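Local coordinates for protein arylamine n-acetyltransferase (Mycobacterium smegmatis, PDB 1W5R) that catalyses, in its unsubstituted form, acetyl transfer to arylamines, probably from acetyl-CoA by way of an acetylated active-site thiol, at residues N36-L47 with F207-D218. The protein carries 1 engineered substitution. Residues are numbered along the deposited sequence; the frame is centred on the assembly and turned at random.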
loop_
_atom_site.group_PDB
_atom_site.type_symbol
_atom_site.label_atom_id
_atom_site.label_comp_id
_atom_site.label_asym_id
_atom_site.label_seq_id
_atom_site.Cartn_x
_atom_site.Cartn_y
_atom_site.Cartn_z
ATOM N N ASN A 36 8.109 -20.829 -1.069
ATOM C CA ASN A 36 7.125 -19.744 -1.031
ATOM C C ASN A 36 7.766 -18.383 -1.271
ATOM O O ASN A 36 7.218 -17.554 -2.003
ATOM C CB ASN A 36 6.461 -19.671 0.355
ATOM C CG ASN A 36 5.352 -20.704 0.572
ATOM O OD1 ASN A 36 4.737 -21.259 -0.365
ATOM N ND2 ASN A 36 5.059 -20.934 1.828
ATOM N N ARG A 37 8.898 -18.131 -0.615
ATOM C CA ARG A 37 9.500 -16.804 -0.683
ATOM C C ARG A 37 10.444 -16.601 -1.850
ATOM O O ARG A 37 10.832 -15.472 -2.128
ATOM C CB ARG A 37 10.227 -16.425 0.627
ATOM C CG ARG A 37 11.530 -17.189 0.893
ATOM C CD ARG A 37 12.210 -16.720 2.171
ATOM N NE ARG A 37 11.459 -17.092 3.373
ATOM C CZ ARG A 37 11.654 -18.206 4.081
ATOM N NH1 ARG A 37 10.923 -18.424 5.171
ATOM N NH2 ARG A 37 12.571 -19.113 3.705
ATOM N N SER A 38 10.833 -17.697 -2.508
ATOM C CA SER A 38 11.903 -17.652 -3.515
ATOM C C SER A 38 11.484 -17.763 -4.977
ATOM O O SER A 38 12.143 -17.173 -5.847
ATOM C CB SER A 38 12.925 -18.762 -3.244
ATOM O OG SER A 38 13.503 -18.655 -1.952
ATOM N N ILE A 39 10.445 -18.555 -5.243
ATOM C CA ILE A 39 10.010 -18.791 -6.624
ATOM C C ILE A 39 8.585 -18.237 -6.740
ATOM O O ILE A 39 7.664 -18.761 -6.117
ATOM C CB ILE A 39 10.064 -20.298 -7.030
ATOM C CG1 ILE A 39 11.442 -20.912 -6.716
ATOM C CG2 ILE A 39 9.733 -20.469 -8.517
ATOM C CD1 ILE A 39 11.547 -22.416 -7.068
ATOM N N PRO A 40 8.416 -17.157 -7.510
ATOM C CA PRO A 40 7.092 -16.562 -7.576
ATOM C C PRO A 40 6.111 -17.340 -8.455
ATOM O O PRO A 40 6.516 -18.083 -9.356
ATOM C CB PRO A 40 7.377 -15.183 -8.174
ATOM C CG PRO A 40 8.543 -15.432 -9.105
ATOM C CD PRO A 40 9.394 -16.429 -8.345
ATOM N N PHE A 41 4.825 -17.169 -8.172
ATOM C CA PHE A 41 3.782 -17.545 -9.117
ATOM C C PHE A 41 3.827 -16.511 -10.251
ATOM O O PHE A 41 3.900 -15.303 -10.012
ATOM C CB PHE A 41 2.413 -17.512 -8.430
ATOM C CG PHE A 41 1.293 -18.009 -9.283
ATOM C CD1 PHE A 41 0.771 -19.289 -9.080
ATOM C CD2 PHE A 41 0.740 -17.198 -10.284
ATOM C CE1 PHE A 41 -0.290 -19.764 -9.866
ATOM C CE2 PHE A 41 -0.316 -17.663 -11.085
ATOM C CZ PHE A 41 -0.827 -18.958 -10.875
ATOM N N GLU A 42 3.817 -16.984 -11.491
ATOM C CA GLU A 42 3.626 -16.076 -12.635
ATOM C C GLU A 42 3.079 -16.847 -13.815
ATOM O O GLU A 42 3.307 -18.057 -13.954
ATOM C CB GLU A 42 4.916 -15.369 -13.054
ATOM C CG GLU A 42 6.073 -16.343 -13.276
ATOM C CD GLU A 42 6.709 -16.241 -14.638
ATOM O OE1 GLU A 42 5.965 -16.263 -15.644
ATOM O OE2 GLU A 42 7.950 -16.198 -14.699
ATOM N N ASN A 43 2.363 -16.132 -14.673
ATOM C CA ASN A 43 1.831 -16.723 -15.903
ATOM C C ASN A 43 2.279 -15.944 -17.140
ATOM O O ASN A 43 1.512 -15.802 -18.076
ATOM C CB ASN A 43 0.299 -16.760 -15.864
ATOM C CG ASN A 43 -0.296 -15.373 -15.986
ATOM O OD1 ASN A 43 0.254 -14.421 -15.431
ATOM N ND2 ASN A 43 -1.404 -15.245 -16.723
ATOM N N LEU A 44 3.502 -15.430 -17.139
ATOM C CA LEU A 44 3.952 -14.659 -18.304
ATOM C C LEU A 44 3.948 -15.492 -19.593
ATOM O O LEU A 44 3.649 -14.957 -20.663
ATOM C CB LEU A 44 5.329 -14.058 -18.072
ATOM C CG LEU A 44 5.307 -12.883 -17.090
ATOM C CD1 LEU A 44 6.674 -12.748 -16.427
ATOM C CD2 LEU A 44 4.868 -11.577 -17.763
ATOM N N ASP A 45 4.252 -16.790 -19.498
ATOM C CA ASP A 45 4.249 -17.616 -20.715
ATOM C C ASP A 45 2.847 -17.658 -21.353
ATOM O O ASP A 45 2.693 -17.221 -22.488
ATOM C CB ASP A 45 4.809 -19.023 -20.464
ATOM C CG ASP A 45 6.336 -19.061 -20.468
ATOM O OD1 ASP A 45 6.994 -17.996 -20.607
ATOM O OD2 ASP A 45 6.889 -20.181 -20.326
ATOM N N PRO A 46 1.814 -18.160 -20.638
ATOM C CA PRO A 46 0.477 -18.177 -21.278
ATOM C C PRO A 46 -0.016 -16.794 -21.680
ATOM O O PRO A 46 -0.704 -16.667 -22.695
ATOM C CB PRO A 46 -0.452 -18.764 -20.212
ATOM C CG PRO A 46 0.396 -19.286 -19.141
ATOM C CD PRO A 46 1.812 -18.837 -19.324
ATOM N N LEU A 47 0.324 -15.774 -20.891
ATOM C CA LEU A 47 -0.042 -14.393 -21.256
ATOM C C LEU A 47 0.488 -14.025 -22.650
ATOM O O LEU A 47 -0.214 -13.366 -23.447
ATOM C CB LEU A 47 0.467 -13.393 -20.203
ATOM C CG LEU A 47 0.173 -11.905 -20.491
ATOM C CD1 LEU A 47 -1.317 -11.616 -20.458
ATOM C CD2 LEU A 47 0.929 -11.014 -19.520
ATOM N N PHE A 207 -5.725 -17.359 -16.826
ATOM C CA PHE A 207 -4.270 -17.246 -16.990
ATOM C C PHE A 207 -3.818 -16.984 -18.422
ATOM O O PHE A 207 -2.621 -16.929 -18.690
ATOM C CB PHE A 207 -3.556 -18.436 -16.335
ATOM C CG PHE A 207 -3.813 -18.514 -14.875
ATOM C CD1 PHE A 207 -4.625 -19.516 -14.346
ATOM C CD2 PHE A 207 -3.319 -17.520 -14.025
ATOM C CE1 PHE A 207 -4.913 -19.554 -12.974
ATOM C CE2 PHE A 207 -3.590 -17.556 -12.640
ATOM C CZ PHE A 207 -4.396 -18.569 -12.125
ATOM N N VAL A 208 -4.796 -16.793 -19.319
ATOM C CA VAL A 208 -4.548 -16.351 -20.699
ATOM C C VAL A 208 -5.001 -14.891 -20.876
ATOM O O VAL A 208 -4.378 -14.139 -21.617
ATOM C CB VAL A 208 -5.218 -17.287 -21.739
ATOM C CG1 VAL A 208 -5.135 -16.722 -23.172
ATOM C CG2 VAL A 208 -4.565 -18.670 -21.715
ATOM N N THR A 209 -6.040 -14.486 -20.148
ATOM C CA THR A 209 -6.649 -13.162 -20.369
ATOM C C THR A 209 -6.058 -12.023 -19.542
ATOM O O THR A 209 -6.446 -10.859 -19.703
ATOM C CB THR A 209 -8.173 -13.189 -20.118
ATOM O OG1 THR A 209 -8.429 -13.585 -18.771
ATOM C CG2 THR A 209 -8.880 -14.150 -21.082
ATOM N N GLY A 210 -5.163 -12.353 -18.627
ATOM C CA GLY A 210 -4.527 -11.331 -17.820
ATOM C C GLY A 210 -3.250 -11.843 -17.199
ATOM O O GLY A 210 -2.807 -12.955 -17.512
ATOM N N LEU A 211 -2.692 -11.026 -16.301
ATOM C CA LEU A 211 -1.393 -11.259 -15.689
ATOM C C LEU A 211 -1.554 -11.466 -14.189
ATOM O O LEU A 211 -2.117 -10.602 -13.508
ATOM C CB LEU A 211 -0.515 -10.021 -15.911
ATOM C CG LEU A 211 0.793 -9.953 -15.120
ATOM C CD1 LEU A 211 1.817 -10.895 -15.709
ATOM C CD2 LEU A 211 1.348 -8.531 -15.088
ATOM N N THR A 212 -1.052 -12.592 -13.677
ATOM C CA THR A 212 -1.030 -12.843 -12.233
ATOM C C THR A 212 0.394 -13.174 -11.819
ATOM O O THR A 212 1.022 -14.071 -12.397
ATOM C CB THR A 212 -1.934 -14.013 -11.814
ATOM O OG1 THR A 212 -3.294 -13.696 -12.110
ATOM C CG2 THR A 212 -1.798 -14.303 -10.313
ATOM N N VAL A 213 0.902 -12.436 -10.835
ATOM C CA VAL A 213 2.228 -12.678 -10.273
ATOM C C VAL A 213 2.094 -12.656 -8.757
ATOM O O VAL A 213 1.393 -11.806 -8.208
ATOM C CB VAL A 213 3.260 -11.613 -10.761
ATOM C CG1 VAL A 213 4.663 -11.950 -10.266
ATOM C CG2 VAL A 213 3.268 -11.519 -12.277
ATOM N N ALA A 214 2.728 -13.598 -8.061
ATOM C CA ALA A 214 2.584 -13.615 -6.608
ATOM C C ALA A 214 3.813 -14.171 -5.917
ATOM O O ALA A 214 4.612 -14.888 -6.524
ATOM C CB ALA A 214 1.335 -14.409 -6.191
ATOM N N VAL A 215 3.967 -13.830 -4.645
ATOM C CA VAL A 215 5.032 -14.417 -3.829
ATOM C C VAL A 215 4.585 -14.281 -2.379
ATOM O O VAL A 215 3.755 -13.423 -2.066
ATOM C CB VAL A 215 6.409 -13.746 -4.084
ATOM C CG1 VAL A 215 6.482 -12.337 -3.459
ATOM C CG2 VAL A 215 7.546 -14.653 -3.614
ATOM N N VAL A 216 5.110 -15.132 -1.501
ATOM C CA VAL A 216 4.698 -15.078 -0.100
ATOM C C VAL A 216 5.924 -15.108 0.796
ATOM O O VAL A 216 6.713 -16.055 0.742
ATOM C CB VAL A 216 3.747 -16.245 0.292
ATOM C CG1 VAL A 216 3.309 -16.121 1.757
ATOM C CG2 VAL A 216 2.520 -16.259 -0.614
ATOM N N THR A 217 6.058 -14.072 1.626
ATOM C CA THR A 217 7.162 -13.972 2.572
ATOM C C THR A 217 6.638 -14.326 3.961
ATOM O O THR A 217 5.426 -14.530 4.144
ATOM C CB THR A 217 7.723 -12.539 2.612
ATOM O OG1 THR A 217 6.734 -11.653 3.147
ATOM C CG2 THR A 217 8.121 -12.067 1.206
ATOM N N ASP A 218 7.537 -14.377 4.945
ATOM C CA ASP A 218 7.096 -14.654 6.317
ATOM C C ASP A 218 6.035 -13.663 6.787
ATOM O O ASP A 218 5.153 -14.035 7.566
ATOM C CB ASP A 218 8.266 -14.614 7.310
ATOM C CG ASP A 218 9.306 -15.684 7.047
ATOM O OD1 ASP A 218 9.133 -16.517 6.124
ATOM O OD2 ASP A 218 10.310 -15.702 7.793
HETATM O O HOH W 1 10.453 -14.281 3.990
HETATM O O HOH W 2 -2.725 -14.757 -23.643
#
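Asn43 joins Phe207, Gly210 and Thr212 through its amide, tying the end of helix 206-209 and the link into strand 212-216 together. From CB, which lies beside Phe207 CD2, the chain turns to put CG between the backbone N and the carbonyl carbon (chi1 71°), and the amide then faces three backbone groups at once. Asn43 OD1 accepts from Thr212 N at 2.9 Å in a nearly straight bond, the donor standing above the carbonyl plane. Asn43 ND2 spends both hydrogens, on Gly210 O at 2.8 Å and Phe207 O at 2.9 Å, each acceptor close to the amide plane. With both ends gripped, the amide cannot easily flip; asparagine, short and able to donate and accept, suits this place.

Next to it, 41-42 is a short, weakly bonded edge strand, outermost within this chain, of the antiparallel sheet continuing through 212-216 to 220-225. Phe41 N to Ala214 O and Ala214 N to Phe41 O are both 2.8 Å. Ala214's small CB lies 4.0 Å from Phe41 CB. With CG anti to the backbone N (chi1 -174°), the Phe41 ring brings CE2 obliquely beside Thr212 CG2 and CZ to 3.6 Å from Phe207 CE2, ring planes 50° apart. Both phenylalanines touch engineered Gln73, which replaces the nucleophilic cysteine at the start of helix 73-87, as in papain-like cysteine proteases.

Leu211 CD1 packs against Leu44 CD2 and Leu47 CD2, branched tips suited to a buried face. At the exposed far end, Arg37 NH1 meets Asp218 OD1 at 2.8 Å, in the guanidinium plane and on the syn lone pair of a carboxylate that Arg153 also engages; water 1 links Arg37 NE to Asp218 N.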